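Local coordinates for protein deoxyribodipyrimidine photo-lyase (Oryza sativa Japonica Group, PDB 3UMV) that repairs UV-damaged DNA, using light and bound FAD to split cyclobutane pyrimidine dimers back into separate pyrimidines, at residues A[26-31]-A[162-167]; A[45-50]-A[134-139]; A[55-60]-A[205-210]. All coordinates share one frame; numbering follows the deposited sequence.

Contact 1 of 3, residues A[26-31]-A[162-167]; sequences VRVIHP and AVHQVD
Arg-27 and Gln-165 both carry CG anti to the backbone N (chi1 172° in Arg-27), and while the glutamine stays extended, the arginine bends at chi3 (83°), which turns its guanidinium onto the neighbouring amide. Side-on, NE and NH2 then close on a single acceptor, Gln-165 OE1. This oxygen lies in the guanidinium plane, 3.0 Å from Arg-27 NE and 2.7 Å from Arg-27 NH2. The two flat groups are 54° apart, and NE arrives within the plane of the amide carbonyl, whereas NH2 stands above it. Ile-29 CG1 covers one face of the guanidinium, Trp-175 touches both side chains, and Gln-165 NE2 donates to the backbone O of Asp-136, fixing which way round the amide sits.

Beneath this grip, the short strand 26-28 runs antiparallel to strand 162-166 and forms one border of the photolyase alpha/beta sheet. Arg-27 and Gln-165 are a hydrogen-bonded pair, with Arg-27 N 2.7 Å from Gln-165 O. A classic beta bulge follows: Val-163 O accepts from Ile-29 N at 2.9 Å and from His-30 N at 3.1 Å, and the register slips by one residue. Pairing then resumes as Val-163 N donates to His-30 O.

On the other face of the sheet, Val-28 and the His-164 side chain run alongside each other in the same sense. Val-28 CG2 sits over the imidazole, 4.0 Å from the His-164 ring centroid, in a CH-pi contact. A water in the ring plane joins His-164 NE2 to Pro-31 O, and His-58 of helix 54-66 meets the same imidazole ring to ring. Farther along this face, Val-26 CG2 rests 4.0 Å from Val-166 CG2.

Contact 2 of 3, residues A[45-50]-A[134-139]; sequences LRDQRL and VADFSP
Leu-45, Arg-46 and Asp-47, in the loop after strand 40-44, turn their peptide N-H groups toward Asp-136 of the 134-139 segment, the CA atoms of Arg-46 and Asp-136 lying 6.5 Å apart. With Asp-136 CG between its backbone N and carbonyl carbon (chi1 53°), the carboxylate reaches all three. Leu-45 N meets Asp-136 OD1 and Arg-46 N meets Asp-136 OD2, each at 3.0 Å on the syn side but tilted out of plane, Arg-46 N more so; Asp-47 N and Tyr-42 OH also bond to OD1, the former from above the plane. With an alanine here, the three N-H groups would probably lose their shared acceptor and the loop be freed to shift. The Asp-47 and Asp-136 carboxylates pass each other, planes 80° apart, with 3.8 Å between their like-charged OD1 atoms. Asp-47 OD1 reaches Phe-137 N through a water; Arg-49 and His-169 hold OD2. Extended Arg-46 donates from NH1 to Phe-137 O at 3.1 Å; the oxygen lies in the guanidinium plane, while NH1 is tilted from the carbonyl plane and also salt-bridges Asp-328. Loops after neighbouring parallel strands thus meet, as in Rossmann-like sheets, and Arg-46 ties them to helix 310-333, which probably contributes to FAD binding.

Contact 3 of 3, residues A[55-60]-A[205-210]; sequences ALLHAA and ELPAVV
Of residues 205-210, Leu-206 has the widest contact with the 55-60 helical segment: CD1 and CD2 pack on Leu-56, CD1 also on Leu-57, and CG on Ala-60. Its CD1 presses on CD2 of Leu-57 at 3.4 Å, tighter than usual for two carbons, while the two side chains approach obliquely. Leu-56 is met across, at about a right angle: its CG lies 3.9 Å from Leu-206 CD1, and its CD2 the same distance from Leu-206 CD2. The branch point of Leu-206 is met by the small methyl of Ala-60, with Ala-60 CB 3.8 Å from Leu-206 CG.

That same methyl also touches the next residue, Ala-60 CB lying 3.8 Å from the ring carbon CD of Pro-207. Farther along the loop, Val-209 CG1 rests against the backbone O of Ala-60 at 3.8 Å. The touching helix residues, Leu-56, Leu-57 and Ala-60, span about one turn.

What sets these groups in place begins with torsions. Leu-206 holds chi1 at -119°, away from any staggered position, which together with the short methyl contact points to a slightly strained fit. One helical turn separates Leu-56 from Ala-60, whose N donates to Leu-56 O at 2.9 Å, and this brings both side chains to the same flank. Behind them stands the sheet of the alpha/beta domain: Leu-56 packs on Tyr-42 and Val-72, and both Ala-60 and Val-209 touch Leu-70. On the loop side, Phe-203 touches Leu-57.

No hydrogen bond spans the two segments. Ala-59 N and Ala-60 N are used within the helix, and what holds the irregular loop to it is apolar contact, in which close fit of methyl and ring carbons does the work that directional bonds do elsewhere.

From the N terminus, the chain contributes 26-31, 45-50 and 55-60 in turn before any partner arrives. The first closure is contact 2, where 134-139 returns to 45-50 with 83 residues between them. Contact 1 follows when 162-167 joins 26-31, enclosing contact 2 within its larger loop. Contact 3 starts inside both loops but ends beyond them at 205-210, so it crosses each. Contacts 1 and 2 share one sheet, since strands 162-166 and 132-135 are neighbours linked by the backbones of His-164, Val-166 and Ala-135. Helix 54-66 lies against that sheet, with Ala-55 on Asp-136 and His-58 on Val-166, and contact 3 adds the later loop to it.

Contact 1 of 3, residues A[26-31]-A[162-167]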
ATOM      1  N   VAL A  26      -3.085   2.481 -19.484  1.00 16.58           N
ATOM      2  CA  VAL A  26      -2.011   3.393 -19.879  1.00 19.45           C
ATOM      3  C   VAL A  26      -2.495   4.829 -20.068  1.00 19.87           C
ATOM      4  O   VAL A  26      -3.402   5.091 -20.846  1.00 23.36           O
ATOM      5  CB  VAL A  26      -1.329   2.912 -21.180  1.00 23.18           C
ATOM      6  CG1 VAL A  26      -0.235   3.884 -21.611  1.00 24.14           C
ATOM      7  CG2 VAL A  26      -0.760   1.513 -20.983  1.00 21.63           C
ATOM      8  N   ARG A  27      -1.900   5.750 -19.328  1.00 19.59           N
ATOM      9  CA  ARG A  27      -2.240   7.157 -19.449  1.00 21.56           C
ATOM     10  C   ARG A  27      -1.036   7.859 -20.061  1.00 19.68           C
ATOM     11  O   ARG A  27       0.035   7.895 -19.464  1.00 24.29           O
ATOM     12  CB  ARG A  27      -2.596   7.735 -18.072  1.00 22.93           C
ATOM     13  CG  ARG A  27      -2.776   9.242 -18.052  1.00 28.11           C
ATOM     14  CD  ARG A  27      -3.338   9.733 -16.718  1.00 32.54           C
ATOM     15  NE  ARG A  27      -2.303   9.901 -15.701  1.00 32.07           N
ATOM     16  CZ  ARG A  27      -1.699  11.058 -15.435  1.00 35.32           C
ATOM     17  NH1 ARG A  27      -2.027  12.149 -16.113  1.00 35.83           N
ATOM     18  NH2 ARG A  27      -0.766  11.128 -14.489  1.00 37.80           N
ATOM     19  N   VAL A  28      -1.210   8.379 -21.269  1.00 20.50           N
ATOM     20  CA  VAL A  28      -0.147   9.114 -21.938  1.00 20.93           C
ATOM     21  C   VAL A  28      -0.157  10.551 -21.424  1.00 20.40           C
ATOM     22  O   VAL A  28      -1.047  11.327 -21.744  1.00 28.06           O
ATOM     23  CB  VAL A  28      -0.314   9.082 -23.461  1.00 21.38           C
ATOM     24  CG1 VAL A  28       0.740   9.949 -24.121  1.00 22.17           C
ATOM     25  CG2 VAL A  28      -0.237   7.641 -23.970  1.00 21.72           C
ATOM     26  N   ILE A  29       0.828  10.881 -20.595  1.00 23.30           N
ATOM     27  CA  ILE A  29       0.909  12.198 -19.963  1.00 24.50           C
ATOM     28  C   ILE A  29       1.463  13.210 -20.948  1.00 25.97           C
ATOM     29  O   ILE A  29       1.021  14.350 -21.008  1.00 30.97           O
ATOM     30  CB  ILE A  29       1.823  12.167 -18.720  1.00 25.73           C
ATOM     31  CG1 ILE A  29       1.215  11.266 -17.648  1.00 23.26           C
ATOM     32  CG2 ILE A  29       2.031  13.575 -18.171  1.00 29.22           C
ATOM     33  CD1 ILE A  29       2.013  11.210 -16.365  1.00 25.54           C
ATOM     34  N   HIS A  30       2.461  12.782 -21.705  1.00 23.66           N
ATOM     35  CA  HIS A  30       3.018  13.603 -22.762  1.00 25.73           C
ATOM     36  C   HIS A  30       3.436  12.721 -23.929  1.00 29.66           C
ATOM     37  O   HIS A  30       4.197  11.772 -23.759  1.00 30.68           O
ATOM     38  CB  HIS A  30       4.201  14.416 -22.245  1.00 23.25           C
ATOM     39  CG  HIS A  30       4.715  15.410 -23.235  1.00 27.90           C
ATOM     40  ND1 HIS A  30       5.966  15.318 -23.801  1.00 29.26           N
ATOM     41  CD2 HIS A  30       4.134  16.506 -23.777  1.00 31.26           C
ATOM     42  CE1 HIS A  30       6.143  16.326 -24.638  1.00 35.22           C
ATOM     43  NE2 HIS A  30       5.043  17.058 -24.646  1.00 35.67           N
ATOM     44  N   PRO A  31       2.918  13.023 -25.129  1.00 33.21           N
ATOM     45  CA  PRO A  31       3.168  12.190 -26.310  1.00 32.44           C
ATOM     46  C   PRO A  31       4.642  12.111 -26.714  1.00 30.98           C
ATOM     47  O   PRO A  31       5.064  11.085 -27.249  1.00 32.74           O
ATOM     48  CB  PRO A  31       2.351  12.883 -27.402  1.00 34.06           C
ATOM     49  CG  PRO A  31       1.263  13.594 -26.667  1.00 35.51           C
ATOM     50  CD  PRO A  31       1.896  14.053 -25.382  1.00 36.02           C
ATOM     51  N   ALA A 162       8.724  11.138 -24.351  1.00 23.64           N
ATOM     52  CA  ALA A 162       7.362  10.753 -24.044  1.00 22.92           C
ATOM     53  C   ALA A 162       7.283  10.313 -22.585  1.00 22.41           C
ATOM     54  O   ALA A 162       8.224   9.726 -22.052  1.00 21.53           O
ATOM     55  CB  ALA A 162       6.919   9.625 -24.962  1.00 25.57           C
ATOM     56  N   VAL A 163       6.171  10.619 -21.932  1.00 18.68           N
ATOM     57  CA  VAL A 163       5.961  10.137 -20.566  1.00 21.37           C
ATOM     58  C   VAL A 163       4.620   9.415 -20.477  1.00 20.22           C
ATOM     59  O   VAL A 163       3.571   9.994 -20.790  1.00 21.37           O
ATOM     60  CB  VAL A 163       6.006  11.275 -19.517  1.00 20.15           C
ATOM     61  CG1 VAL A 163       5.907  10.678 -18.118  1.00 22.48           C
ATOM     62  CG2 VAL A 163       7.273  12.113 -19.663  1.00 18.48           C
ATOM     63  N   HIS A 164       4.650   8.148 -20.054  1.00 19.53           N
ATOM     64  CA  HIS A 164       3.430   7.362 -19.898  1.00 17.01           C
ATOM     65  C   HIS A 164       3.331   6.935 -18.446  1.00 16.40           C
ATOM     66  O   HIS A 164       4.353   6.658 -17.811  1.00 15.71           O
ATOM     67  CB  HIS A 164       3.461   6.081 -20.736  1.00 16.63           C
ATOM     68  CG  HIS A 164       3.498   6.308 -22.217  1.00 19.51           C
ATOM     69  ND1 HIS A 164       3.403   5.274 -23.121  1.00 20.14           N
ATOM     70  CD2 HIS A 164       3.618   7.441 -22.954  1.00 19.83           C
ATOM     71  CE1 HIS A 164       3.466   5.753 -24.353  1.00 19.51           C
ATOM     72  NE2 HIS A 164       3.607   7.065 -24.279  1.00 19.19           N
ATOM     73  N   GLN A 165       2.112   6.888 -17.924  1.00 15.67           N
ATOM     74  CA  GLN A 165       1.874   6.297 -16.604  1.00 16.49           C
ATOM     75  C   GLN A 165       0.965   5.083 -16.731  1.00 18.61           C
ATOM     76  O   GLN A 165      -0.038   5.106 -17.437  1.00 19.50           O
ATOM     77  CB  GLN A 165       1.219   7.305 -15.672  1.00 17.02           C
ATOM     78  CG  GLN A 165       0.898   6.735 -14.292  1.00 16.06           C
ATOM     79  CD  GLN A 165       0.374   7.798 -13.368  1.00 19.16           C
ATOM     80  OE1 GLN A 165      -0.540   8.540 -13.718  1.00 21.71           O
ATOM     81  NE2 GLN A 165       0.955   7.887 -12.190  1.00 17.78           N
ATOM     82  N   VAL A 166       1.314   4.014 -16.032  1.00 19.25           N
ATOM     83  CA  VAL A 166       0.557   2.783 -16.119  1.00 13.67           C
ATOM     84  C   VAL A 166       0.076   2.434 -14.718  1.00 13.84           C
ATOM     85  O   VAL A 166       0.861   2.471 -13.776  1.00 16.57           O
ATOM     86  CB  VAL A 166       1.442   1.636 -16.674  1.00 13.17           C
ATOM     87  CG1 VAL A 166       0.665   0.311 -16.670  1.00 14.44           C
ATOM     88  CG2 VAL A 166       1.915   1.968 -18.084  1.00 16.16           C
ATOM     89  N   ASP A 167      -1.214   2.143 -14.564  1.00 11.24           N
ATOM     90  CA  ASP A 167      -1.673   1.588 -13.299  1.00 11.38           C
ATOM     91  C   ASP A 167      -1.300   0.118 -13.254  1.00 13.56           C
ATOM     92  O   ASP A 167      -1.929  -0.728 -13.914  1.00 16.94           O
ATOM     93  CB  ASP A 167      -3.176   1.775 -13.116  1.00 11.40           C
ATOM     94  CG  ASP A 167      -3.649   1.382 -11.718  1.00 16.64           C
ATOM     95  OD1 ASP A 167      -2.925   0.660 -11.010  1.00 16.20           O
ATOM     96  OD2 ASP A 167      -4.766   1.786 -11.344  1.00 13.26           O
TER
HETATM   97  O   HOH W   1       3.742   8.638 -26.718  1.00 26.79           O

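Contact 2 of 3, residues A[45-50]-A[134-139]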
ATOM      1  N   LEU A  45       8.312   2.769  -8.758  1.00 13.02           N
ATOM      2  CA  LEU A  45       8.095   3.366  -7.451  1.00 11.92           C
ATOM      3  C   LEU A  45       7.165   2.532  -6.595  1.00 16.14           C
ATOM      4  O   LEU A  45       7.590   1.986  -5.580  1.00 17.66           O
ATOM      5  CB  LEU A  45       7.601   4.812  -7.569  1.00 13.71           C
ATOM      6  CG  LEU A  45       7.650   5.613  -6.267  1.00 12.27           C
ATOM      7  CD1 LEU A  45       7.808   7.091  -6.614  1.00 14.72           C
ATOM      8  CD2 LEU A  45       6.402   5.369  -5.406  1.00 14.55           C
ATOM      9  N   ARG A  46       5.904   2.418  -7.003  1.00 12.96           N
ATOM     10  CA  ARG A  46       4.947   1.656  -6.196  1.00 14.72           C
ATOM     11  C   ARG A  46       5.070   0.151  -6.366  1.00 16.95           C
ATOM     12  O   ARG A  46       4.801  -0.606  -5.426  1.00 18.15           O
ATOM     13  CB  ARG A  46       3.513   2.089  -6.476  1.00 16.46           C
ATOM     14  CG  ARG A  46       2.529   1.628  -5.398  1.00 14.60           C
ATOM     15  CD  ARG A  46       1.132   2.037  -5.769  1.00 18.82           C
ATOM     16  NE  ARG A  46       0.176   1.807  -4.696  1.00 12.00           N
ATOM     17  CZ  ARG A  46      -1.112   2.117  -4.812  1.00 12.56           C
ATOM     18  NH1 ARG A  46      -1.550   2.668  -5.941  1.00 11.60           N
ATOM     19  NH2 ARG A  46      -1.950   1.898  -3.811  1.00 15.79           N
ATOM     20  N   ASP A  47       5.480  -0.299  -7.546  1.00 13.94           N
ATOM     21  CA  ASP A  47       5.396  -1.729  -7.818  1.00 13.26           C
ATOM     22  C   ASP A  47       6.774  -2.370  -7.926  1.00 15.22           C
ATOM     23  O   ASP A  47       7.322  -2.547  -9.015  1.00 15.68           O
ATOM     24  CB  ASP A  47       4.515  -1.963  -9.050  1.00 14.12           C
ATOM     25  CG  ASP A  47       3.081  -1.486  -8.822  1.00 17.52           C
ATOM     26  OD1 ASP A  47       2.750  -0.381  -9.287  1.00 19.10           O
ATOM     27  OD2 ASP A  47       2.302  -2.187  -8.123  1.00 15.70           O
ATOM     28  N   GLN A  48       7.317  -2.709  -6.758  1.00 13.83           N
ATOM     29  CA  GLN A  48       8.690  -3.157  -6.612  1.00 12.38           C
ATOM     30  C   GLN A  48       8.836  -4.656  -6.859  1.00 15.81           C
ATOM     31  O   GLN A  48       9.119  -5.441  -5.936  1.00 16.67           O
ATOM     32  CB  GLN A  48       9.213  -2.740  -5.243  1.00 13.17           C
ATOM     33  CG  GLN A  48       9.189  -1.225  -5.077  1.00 14.67           C
ATOM     34  CD  GLN A  48       9.132  -0.778  -3.632  1.00 18.84           C
ATOM     35  OE1 GLN A  48       9.665  -1.440  -2.738  1.00 24.15           O
ATOM     36  NE2 GLN A  48       8.493   0.361  -3.398  1.00 20.71           N
ATOM     37  N   ARG A  49       8.632  -5.022  -8.120  1.00 17.23           N
ATOM     38  CA  ARG A  49       8.663  -6.404  -8.593  1.00 12.41           C
ATOM     39  C   ARG A  49       8.865  -6.416 -10.104  1.00 17.22           C
ATOM     40  O   ARG A  49       8.502  -5.469 -10.803  1.00 15.78           O
ATOM     41  CB  ARG A  49       7.359  -7.133  -8.241  1.00 12.40           C
ATOM     42  CG  ARG A  49       6.159  -6.692  -9.077  1.00 11.93           C
ATOM     43  CD  ARG A  49       4.832  -7.318  -8.588  1.00 14.62           C
ATOM     44  NE  ARG A  49       3.733  -6.757  -9.375  1.00 12.34           N
ATOM     45  CZ  ARG A  49       3.087  -5.634  -9.078  1.00 18.16           C
ATOM     46  NH1 ARG A  49       3.363  -4.959  -7.956  1.00 13.45           N
ATOM     47  NH2 ARG A  49       2.143  -5.196  -9.898  1.00 15.51           N
ATOM     48  N   LEU A  50       9.456  -7.499 -10.603  1.00 15.79           N
ATOM     49  CA  LEU A  50       9.628  -7.684 -12.044  1.00 17.35           C
ATOM     50  C   LEU A  50       8.487  -8.514 -12.638  1.00 20.71           C
ATOM     51  O   LEU A  50       8.117  -8.311 -13.790  1.00 21.75           O
ATOM     52  CB  LEU A  50      10.979  -8.321 -12.354  1.00 20.00           C
ATOM     53  CG  LEU A  50      12.165  -7.555 -11.775  1.00 20.63           C
ATOM     54  CD1 LEU A  50      13.472  -8.315 -12.003  1.00 22.37           C
ATOM     55  CD2 LEU A  50      12.215  -6.154 -12.379  1.00 17.56           C
ATOM     56  N   VAL A 134       8.398   5.623 -18.497  1.00 13.50           N
ATOM     57  CA  VAL A 134       7.153   5.016 -18.034  1.00 14.87           C
ATOM     58  C   VAL A 134       7.121   5.046 -16.517  1.00 12.84           C
ATOM     59  O   VAL A 134       8.050   4.592 -15.874  1.00 15.78           O
ATOM     60  CB  VAL A 134       7.026   3.553 -18.494  1.00 11.46           C
ATOM     61  CG1 VAL A 134       5.710   2.944 -17.968  1.00 13.85           C
ATOM     62  CG2 VAL A 134       7.130   3.473 -20.021  1.00 15.30           C
ATOM     63  N   ALA A 135       6.054   5.579 -15.935  1.00 12.81           N
ATOM     64  CA  ALA A 135       5.929   5.538 -14.475  1.00 15.50           C
ATOM     65  C   ALA A 135       4.771   4.642 -14.064  1.00 18.30           C
ATOM     66  O   ALA A 135       3.854   4.430 -14.851  1.00 18.82           O
ATOM     67  CB  ALA A 135       5.747   6.942 -13.906  1.00 17.82           C
ATOM     68  N   ASP A 136       4.821   4.108 -12.846  1.00 15.92           N
ATOM     69  CA  ASP A 136       3.670   3.424 -12.273  1.00 14.66           C
ATOM     70  C   ASP A 136       2.790   4.423 -11.509  1.00 14.89           C
ATOM     71  O   ASP A 136       3.031   5.637 -11.557  1.00 15.46           O
ATOM     72  CB  ASP A 136       4.048   2.150 -11.456  1.00 12.76           C
ATOM     73  CG  ASP A 136       5.111   2.410 -10.363  1.00 15.09           C
ATOM     74  OD1 ASP A 136       5.968   1.518 -10.127  1.00 16.17           O
ATOM     75  OD2 ASP A 136       5.062   3.472  -9.705  1.00 13.69           O
ATOM     76  N   PHE A 137       1.741   3.930 -10.864  1.00 12.46           N
ATOM     77  CA  PHE A 137       0.718   4.810 -10.300  1.00 14.09           C
ATOM     78  C   PHE A 137       0.494   4.682  -8.809  1.00 15.32           C
ATOM     79  O   PHE A 137       0.346   3.578  -8.280  1.00 15.45           O
ATOM     80  CB  PHE A 137      -0.647   4.593 -10.974  1.00 13.14           C
ATOM     81  CG  PHE A 137      -1.774   5.255 -10.232  1.00 15.00           C
ATOM     82  CD1 PHE A 137      -2.558   4.527  -9.348  1.00 14.01           C
ATOM     83  CD2 PHE A 137      -2.005   6.617 -10.365  1.00 16.54           C
ATOM     84  CE1 PHE A 137      -3.592   5.148  -8.632  1.00 13.51           C
ATOM     85  CE2 PHE A 137      -3.022   7.250  -9.653  1.00 15.48           C
ATOM     86  CZ  PHE A 137      -3.816   6.504  -8.775  1.00 16.81           C
ATOM     87  N   SER A 138       0.447   5.833  -8.143  1.00 11.70           N
ATOM     88  CA  SER A 138      -0.008   5.926  -6.753  1.00 12.73           C
ATOM     89  C   SER A 138      -0.789   7.216  -6.592  1.00 14.18           C
ATOM     90  O   SER A 138      -0.419   8.233  -7.166  1.00 15.15           O
ATOM     91  CB  SER A 138       1.179   5.954  -5.788  1.00 17.47           C
ATOM     92  OG  SER A 138       0.734   6.369  -4.503  1.00 21.51           O
ATOM     93  N   PRO A 139      -1.872   7.190  -5.799  1.00 14.46           N
ATOM     94  CA  PRO A 139      -2.648   8.416  -5.596  1.00 13.15           C
ATOM     95  C   PRO A 139      -2.106   9.285  -4.459  1.00 12.60           C
ATOM     96  O   PRO A 139      -2.642  10.368  -4.199  1.00 17.34           O
ATOM     97  CB  PRO A 139      -4.039   7.881  -5.209  1.00 14.28           C
ATOM     98  CG  PRO A 139      -3.752   6.581  -4.510  1.00 13.69           C
ATOM     99  CD  PRO A 139      -2.539   6.003  -5.222  1.00 14.44           C
TER
HETATM  100  O   HOH W   2       0.904   1.266 -10.060  1.00 14.92           O

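Contact 3 of 3, residues A[55-60]-A[205-210]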
ATOM      1  N   ALA A  55       3.433  -2.007 -15.703  1.00 13.97           N
ATOM      2  CA  ALA A  55       4.215  -0.841 -16.080  1.00 15.16           C
ATOM      3  C   ALA A  55       5.498  -1.307 -16.759  1.00 14.74           C
ATOM      4  O   ALA A  55       5.881  -0.785 -17.799  1.00 17.86           O
ATOM      5  CB  ALA A  55       4.516   0.021 -14.868  1.00 12.79           C
ATOM      6  N   LEU A  56       6.140  -2.323 -16.185  1.00 16.29           N
ATOM      7  CA  LEU A  56       7.339  -2.895 -16.777  1.00 15.71           C
ATOM      8  C   LEU A  56       7.030  -3.545 -18.145  1.00 18.00           C
ATOM      9  O   LEU A  56       7.760  -3.347 -19.113  1.00 16.34           O
ATOM     10  CB  LEU A  56       7.970  -3.914 -15.822  1.00 14.78           C
ATOM     11  CG  LEU A  56       9.186  -4.652 -16.386  1.00 15.66           C
ATOM     12  CD1 LEU A  56      10.264  -3.647 -16.759  1.00 18.78           C
ATOM     13  CD2 LEU A  56       9.714  -5.688 -15.387  1.00 19.17           C
ATOM     14  N   LEU A  57       5.936  -4.304 -18.213  1.00 18.27           N
ATOM     15  CA  LEU A  57       5.493  -4.936 -19.463  1.00 15.15           C
ATOM     16  C   LEU A  57       5.270  -3.893 -20.554  1.00 17.08           C
ATOM     17  O   LEU A  57       5.669  -4.088 -21.703  1.00 16.14           O
ATOM     18  CB  LEU A  57       4.210  -5.743 -19.233  1.00 20.42           C
ATOM     19  CG  LEU A  57       4.386  -7.087 -18.526  1.00 24.85           C
ATOM     20  CD1 LEU A  57       3.051  -7.632 -18.032  1.00 22.09           C
ATOM     21  CD2 LEU A  57       5.052  -8.073 -19.463  1.00 30.21           C
ATOM     22  N   HIS A  58       4.634  -2.783 -20.192  1.00 17.27           N
ATOM     23  CA  HIS A  58       4.410  -1.700 -21.138  1.00 17.48           C
ATOM     24  C   HIS A  58       5.732  -1.118 -21.640  1.00 20.15           C
ATOM     25  O   HIS A  58       5.917  -0.920 -22.838  1.00 18.71           O
ATOM     26  CB  HIS A  58       3.548  -0.602 -20.516  1.00 19.20           C
ATOM     27  CG  HIS A  58       3.194   0.487 -21.478  1.00 22.56           C
ATOM     28  ND1 HIS A  58       3.539   1.807 -21.276  1.00 23.59           N
ATOM     29  CD2 HIS A  58       2.544   0.445 -22.665  1.00 20.23           C
ATOM     30  CE1 HIS A  58       3.105   2.534 -22.292  1.00 20.03           C
ATOM     31  NE2 HIS A  58       2.497   1.732 -23.147  1.00 23.26           N
ATOM     32  N   ALA A  59       6.657  -0.858 -20.720  1.00 18.59           N
ATOM     33  CA  ALA A  59       7.966  -0.331 -21.097  1.00 16.21           C
ATOM     34  C   ALA A  59       8.665  -1.296 -22.059  1.00 18.13           C
ATOM     35  O   ALA A  59       9.150  -0.885 -23.099  1.00 20.50           O
ATOM     36  CB  ALA A  59       8.827  -0.052 -19.858  1.00 16.37           C
ATOM     37  N   ALA A  60       8.707  -2.576 -21.695  1.00 19.12           N
ATOM     38  CA  ALA A  60       9.347  -3.601 -22.516  1.00 19.46           C
ATOM     39  C   ALA A  60       8.686  -3.673 -23.879  1.00 22.19           C
ATOM     40  O   ALA A  60       9.360  -3.848 -24.885  1.00 25.45           O
ATOM     41  CB  ALA A  60       9.278  -4.971 -21.838  1.00 16.18           C
ATOM     42  N   GLU A 205       4.606 -12.872 -20.517  1.00 28.92           N
ATOM     43  CA  GLU A 205       6.009 -12.711 -20.163  1.00 31.85           C
ATOM     44  C   GLU A 205       6.546 -11.445 -20.819  1.00 27.85           C
ATOM     45  O   GLU A 205       6.004 -10.980 -21.829  1.00 29.68           O
ATOM     46  CB  GLU A 205       6.832 -13.918 -20.631  1.00 41.40           C
ATOM     47  CG  GLU A 205       6.525 -15.218 -19.907  1.00 48.03           C
ATOM     48  CD  GLU A 205       6.973 -15.202 -18.458  1.00 55.92           C
ATOM     49  OE1 GLU A 205       6.431 -16.000 -17.661  1.00 60.04           O
ATOM     50  OE2 GLU A 205       7.868 -14.399 -18.115  1.00 57.00           O
ATOM     51  N   LEU A 206       7.612 -10.898 -20.248  1.00 27.98           N
ATOM     52  CA  LEU A 206       8.284  -9.741 -20.832  1.00 32.11           C
ATOM     53  C   LEU A 206       8.738 -10.030 -22.253  1.00 35.45           C
ATOM     54  O   LEU A 206       9.424 -11.024 -22.499  1.00 37.26           O
ATOM     55  CB  LEU A 206       9.500  -9.334 -19.998  1.00 31.16           C
ATOM     56  CG  LEU A 206       9.453  -7.927 -19.399  1.00 33.82           C
ATOM     57  CD1 LEU A 206       8.279  -7.808 -18.459  1.00 34.04           C
ATOM     58  CD2 LEU A 206      10.750  -7.602 -18.674  1.00 32.06           C
ATOM     59  N   PRO A 207       8.357  -9.152 -23.194  1.00 37.76           N
ATOM     60  CA  PRO A 207       8.876  -9.199 -24.564  1.00 40.43           C
ATOM     61  C   PRO A 207      10.394  -9.099 -24.542  1.00 38.05           C
ATOM     62  O   PRO A 207      10.946  -8.394 -23.695  1.00 35.12           O
ATOM     63  CB  PRO A 207       8.294  -7.932 -25.200  1.00 43.40           C
ATOM     64  CG  PRO A 207       7.066  -7.629 -24.399  1.00 42.33           C
ATOM     65  CD  PRO A 207       7.400  -8.047 -22.996  1.00 38.67           C
ATOM     66  N   ALA A 208      11.067  -9.789 -25.451  1.00 39.04           N
ATOM     67  CA  ALA A 208      12.515  -9.684 -25.525  1.00 39.33           C
ATOM     68  C   ALA A 208      12.888  -8.292 -26.025  1.00 37.66           C
ATOM     69  O   ALA A 208      12.170  -7.701 -26.834  1.00 34.63           O
ATOM     70  CB  ALA A 208      13.087 -10.756 -26.440  1.00 40.12           C
ATOM     71  N   VAL A 209      14.007  -7.772 -25.530  1.00 38.22           N
ATOM     72  CA  VAL A 209      14.503  -6.469 -25.950  1.00 34.20           C
ATOM     73  C   VAL A 209      15.988  -6.582 -26.284  1.00 35.51           C
ATOM     74  O   VAL A 209      16.680  -7.459 -25.763  1.00 37.77           O
ATOM     75  CB  VAL A 209      14.312  -5.401 -24.853  1.00 31.52           C
ATOM     76  CG1 VAL A 209      12.835  -5.221 -24.536  1.00 30.95           C
ATOM     77  CG2 VAL A 209      15.082  -5.783 -23.606  1.00 33.62           C
ATOM     78  N   VAL A 210      16.475  -5.696 -27.147  1.00 32.44           N
ATOM     79  CA  VAL A 210      17.888  -5.716 -27.514  1.00 33.86           C
ATOM     80  C   VAL A 210      18.731  -5.482 -26.265  1.00 33.82           C
ATOM     81  O   VAL A 210      18.278  -4.844 -25.319  1.00 30.67           O
ATOM     82  CB  VAL A 210      18.229  -4.669 -28.604  1.00 34.57           C
ATOM     83  CG1 VAL A 210      17.355  -4.874 -29.832  1.00 34.27           C
ATOM     84  CG2 VAL A 210      18.074  -3.258 -28.071  1.00 34.81           C
TER